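Local coordinates for protein hydrolase (Thermococcus thioreducens, PDB 6IAH) that is a magnesium-binding phosphatase of the haloacid dehalogenase superfamily, with diverse substrate specificity and possibly active on phosphoglycolate, at residues Y18-A21 and T22-T25; E38-P41 and E42-R45. All coordinates share one frame; numbering follows the deposited sequence. Where two conformers were deposited one is given.

Interaction 1 of 2, residues Y18-A21 and T22-T25; sequences YDEA and TKLT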
loop_
_atom_site.group_PDB
_atom_site.type_symbol
_atom_site.label_atom_id
_atom_site.label_comp_id
_atom_site.label_asym_id
_atom_site.label_seq_id
_atom_site.Cartn_x
_atom_site.Cartn_y
_atom_site.Cartn_z
ATOM N N TYR A 18 4.201 4.837 5.188
ATOM C CA TYR A 18 3.947 3.579 5.888
ATOM C C TYR A 18 5.190 3.037 6.570
ATOM O O TYR A 18 5.099 2.473 7.661
ATOM C CB TYR A 18 3.456 2.517 4.937
ATOM C CG TYR A 18 2.235 2.877 4.077
ATOM C CD1 TYR A 18 0.983 3.053 4.617
ATOM C CD2 TYR A 18 2.352 2.847 2.693
ATOM C CE1 TYR A 18 -0.131 3.298 3.794
ATOM C CE2 TYR A 18 1.268 3.088 1.873
ATOM C CZ TYR A 18 0.036 3.295 2.400
ATOM O OH TYR A 18 -1.004 3.459 1.481
ATOM N N ASP A 19 6.328 3.141 5.902
ATOM C CA ASP A 19 7.565 2.680 6.494
ATOM C C ASP A 19 7.898 3.432 7.775
ATOM O O ASP A 19 8.323 2.820 8.724
ATOM C CB ASP A 19 8.728 2.832 5.517
ATOM C CG ASP A 19 8.700 1.829 4.358
ATOM O OD1 ASP A 19 7.810 0.960 4.274
ATOM O OD2 ASP A 19 9.633 1.902 3.549
ATOM N N GLU A 20 7.729 4.750 7.800
ATOM C CA GLU A 20 7.999 5.531 9.010
ATOM C C GLU A 20 6.921 5.271 10.078
ATOM O O GLU A 20 7.216 5.292 11.252
ATOM C CB GLU A 20 8.121 7.025 8.690
ATOM C CG GLU A 20 8.482 7.935 9.865
ATOM C CD GLU A 20 9.964 7.948 10.206
ATOM O OE1 GLU A 20 10.761 7.303 9.496
ATOM O OE2 GLU A 20 10.325 8.593 11.203
ATOM N N ALA A 21 5.680 4.993 9.688
ATOM C CA ALA A 21 4.702 4.623 10.678
ATOM C C ALA A 21 5.032 3.285 11.361
ATOM O O ALA A 21 4.832 3.143 12.583
ATOM C CB ALA A 21 3.306 4.581 10.022
ATOM N N THR A 22 5.578 2.336 10.591
ATOM C CA THR A 22 6.001 1.057 11.104
ATOM C C THR A 22 7.170 1.276 12.092
ATOM O O THR A 22 7.171 0.801 13.238
ATOM C CB THR A 22 6.347 0.112 9.951
ATOM O OG1 THR A 22 5.158 -0.093 9.119
ATOM C CG2 THR A 22 6.862 -1.246 10.446
ATOM N N LYS A 23 8.136 2.060 11.648
ATOM C CA LYS A 23 9.269 2.397 12.504
ATOM C C LYS A 23 8.858 3.077 13.813
ATOM O O LYS A 23 9.191 2.601 14.865
ATOM C CB LYS A 23 10.208 3.301 11.728
ATOM C CG LYS A 23 11.398 3.811 12.528
ATOM C CD LYS A 23 11.956 5.069 11.855
ATOM C CE LYS A 23 13.421 5.243 12.136
ATOM N NZ LYS A 23 13.741 5.748 13.464
ATOM N N LEU A 24 8.086 4.137 13.758
ATOM C CA LEU A 24 7.662 4.807 14.957
ATOM C C LEU A 24 6.795 3.954 15.888
ATOM O O LEU A 24 6.901 4.022 17.120
ATOM C CB LEU A 24 6.924 6.116 14.628
ATOM C CG LEU A 24 7.718 7.161 13.860
ATOM C CD1 LEU A 24 6.788 8.346 13.643
ATOM C CD2 LEU A 24 8.999 7.563 14.615
ATOM N N THR A 25 5.899 3.177 15.320
ATOM C CA THR A 25 5.122 2.249 16.153
ATOM C C THR A 25 5.997 1.231 16.908
ATOM O O THR A 25 5.818 1.030 18.094
ATOM C CB THR A 25 4.156 1.470 15.258
ATOM O OG1 THR A 25 3.333 2.435 14.623
ATOM C CG2 THR A 25 3.417 0.452 16.029
#
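Thr-22 and Thr-25 each return a hydroxyl to the carbonyl four residues earlier, a textbook use of threonine inside an alpha-helix, here the helix 17-32. The carbonyl oxygen of Tyr-18 takes two bonds, from Thr-22 N and from Thr-22 OG1 at 3.0 Å, which reach it from opposite faces of the peptide plane. Ala-21 O is gripped in the same two-sided way by Thr-25 N and Thr-25 OG1. In both threonines OG1 sits beside the backbone N (chi1 -61° in Thr-22), turned back toward the preceding turn. Between them, Lys-23 N bonds to Asp-19 O and Leu-24 N to Glu-20 O, the latter almost straight at 175°.

On the outer side Glu-20, in one of its two conformers, lies alongside the Lys-23 chain, while Lys-23 NZ bridges to Glu-27. Phe-105 of helix 100-110 packs on Ala-21 and both threonines. At the start of the segment Tyr-18 OH bonds to OD2 of the magnesium ligand Asp-8, a second-shell link to the metal site. The shortest hydrogen bond of the segment runs from Thr-25 OG1 to Ala-21 O, 2.6 Å.

Interaction 2 of 2, residues E38-P41 and E42-R45; sequences EIKP and EWVR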
loop_
_atom_site.group_PDB
_atom_site.type_symbol
_atom_site.label_atom_id
_atom_site.label_comp_id
_atom_site.label_asym_id
_atom_site.label_seq_id
_atom_site.Cartn_x
_atom_site.Cartn_y
_atom_site.Cartn_z
ATOM N N GLU A 38 17.306 2.090 17.401
ATOM C CA GLU A 38 16.326 2.439 16.382
ATOM C C GLU A 38 16.043 1.263 15.475
ATOM O O GLU A 38 16.846 0.354 15.276
ATOM C CB GLU A 38 16.736 3.640 15.546
ATOM C CG GLU A 38 16.422 4.981 16.192
ATOM C CD GLU A 38 17.154 6.064 15.454
ATOM O OE1 GLU A 38 16.651 6.481 14.384
ATOM O OE2 GLU A 38 18.263 6.413 15.913
ATOM N N ILE A 39 14.849 1.292 14.929
ATOM C CA ILE A 39 14.497 0.342 13.900
ATOM C C ILE A 39 15.131 0.796 12.576
ATOM O O ILE A 39 14.795 1.887 12.100
ATOM C CB ILE A 39 12.952 0.235 13.772
ATOM C CG1 ILE A 39 12.392 -0.412 15.023
ATOM C CG2 ILE A 39 12.559 -0.614 12.574
ATOM C CD1 ILE A 39 12.751 -1.862 15.233
ATOM N N LYS A 40 16.016 -0.036 11.999
ATOM C CA LYS A 40 16.651 0.295 10.720
ATOM C C LYS A 40 15.658 0.180 9.554
ATOM O O LYS A 40 14.794 -0.710 9.513
ATOM C CB LYS A 40 17.862 -0.578 10.459
ATOM C CG LYS A 40 19.102 -0.209 11.220
ATOM C CD LYS A 40 20.218 -1.182 10.861
ATOM C CE LYS A 40 21.219 -1.358 11.994
ATOM N NZ LYS A 40 22.055 -2.604 11.836
ATOM N N PRO A 41 15.780 1.091 8.585
ATOM C CA PRO A 41 14.765 1.165 7.504
ATOM C C PRO A 41 14.725 -0.090 6.631
ATOM O O PRO A 41 13.610 -0.521 6.236
ATOM C CB PRO A 41 15.199 2.413 6.721
ATOM C CG PRO A 41 16.712 2.471 6.934
ATOM C CD PRO A 41 16.940 1.985 8.332
ATOM N N GLU A 42 15.898 -0.679 6.359
ATOM C CA GLU A 42 15.962 -1.883 5.580
ATOM C C GLU A 42 15.223 -3.057 6.229
ATOM O O GLU A 42 14.750 -3.908 5.495
ATOM C CB GLU A 42 17.387 -2.307 5.199
ATOM C CG GLU A 42 18.288 -2.764 6.344
ATOM C CD GLU A 42 19.251 -1.685 6.863
ATOM O OE1 GLU A 42 18.936 -0.457 6.742
ATOM O OE2 GLU A 42 20.303 -2.088 7.436
ATOM N N TRP A 43 15.131 -3.084 7.578
ATOM C CA TRP A 43 14.425 -4.166 8.286
ATOM C C TRP A 43 12.945 -4.141 7.962
ATOM O O TRP A 43 12.381 -5.186 7.719
ATOM C CB TRP A 43 14.579 -4.103 9.806
ATOM C CG TRP A 43 15.962 -4.190 10.289
ATOM C CD1 TRP A 43 17.058 -4.684 9.616
ATOM C CD2 TRP A 43 16.413 -3.868 11.592
ATOM N NE1 TRP A 43 18.171 -4.648 10.429
ATOM C CE2 TRP A 43 17.805 -4.155 11.642
ATOM C CE3 TRP A 43 15.778 -3.368 12.733
ATOM C CZ2 TRP A 43 18.568 -3.937 12.784
ATOM C CZ3 TRP A 43 16.529 -3.148 13.882
ATOM C CH2 TRP A 43 17.923 -3.424 13.895
ATOM N N VAL A 44 12.367 -2.943 7.945
ATOM C CA VAL A 44 10.957 -2.762 7.602
ATOM C C VAL A 44 10.681 -3.247 6.166
ATOM O O VAL A 44 9.726 -3.982 5.882
ATOM C CB VAL A 44 10.528 -1.282 7.726
ATOM C CG1 VAL A 44 9.058 -1.110 7.305
ATOM C CG2 VAL A 44 10.694 -0.749 9.153
ATOM N N ARG A 45 11.481 -2.729 5.246
ATOM C CA ARG A 45 11.363 -3.071 3.829
ATOM C C ARG A 45 11.534 -4.532 3.565
ATOM O O ARG A 45 10.726 -5.144 2.876
ATOM C CB ARG A 45 12.407 -2.256 3.008
ATOM C CG ARG A 45 12.065 -0.790 2.965
ATOM C CD ARG A 45 12.936 -0.029 1.991
ATOM N NE ARG A 45 14.378 -0.250 2.221
ATOM C CZ ARG A 45 15.244 0.624 2.759
ATOM N NH1 ARG A 45 14.901 1.846 3.157
ATOM N NH2 ARG A 45 16.504 0.273 2.886
#
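The chain comes in extended through Ile-39 and Lys-40 and turns helical at Pro-41, with Lys-40 as the N-cap, Trp-43 N bonding to Lys-40 O (3.1 Å) and Arg-45 N to Pro-41 O (3.2 Å). The two bonds differ in span. The first, from residue i+3, is bent, its N-H angle 135° and its donor well above the carbonyl plane; the second is an i to i+4 bond of the regular helix.

Lys-40 is laid across the indole of Trp-43. Its CB stands over the five-membered ring, 3.8 Å from the ring centroid and close to the ring normal, making a CH-pi contact. From there the extended chain runs out across the CE2-CZ2 side of the indole, with Lys-40 CD 3.7 Å from Trp-43 CZ2. Backbone atoms extend the same cover, since Lys-40 N sits over the ring face near Trp-43 CE3. The indole NE1 is bonded to Glu-73 of helix 72-78, a second anchor for the ring.

Glu-42 places CG between its own N and carbonyl carbon (chi1 68°), then bends back, so that the carboxylate borders both preceding residues: OE2 rests 3.5 Å from Lys-40 CD and OE1 against Pro-41 CD. Arg-45 bends at chi3 (-53°) and folds its guanidinium over the Pro-41 peptide, with Pro-41 C above the centre of the flat group. On the inner side Ile-39 CG2 meets Val-44 CG2 at 3.9 Å, the two side chains crossing at about a right angle, and both touch helix 56-68. With Lys-40 as N-cap, Pro-41 is an N1 proline and the Ile-39 to Val-44 contact, N' to N4, is a hydrophobic staple, features of a helix N-terminus, here that of helix 41-50.

In the fold
From the N terminus, strand 2-5 leads past the metal ligands Asp-6 and Asp-8 into helix 17-32, where interaction 1 lies within consecutive turns. The chain then reaches interaction 2, which closes the turn from the loop into helix 41-50. The two are in series, neither nested nor crossed, with centres about 9 Å apart. They nonetheless touch: Lys-23 NZ forms a salt bridge to Glu-38 OE1 (3.1 Å), Thr-22 CG2 packs on Val-44 CG1, and Asp-19 lies against Arg-45. These contacts tie helix 17-32 to the loop and first turn of helix 41-50, and helix 56-68 touches both, in a helical part consistent with the HAD cap region, set against the parallel-sheet core.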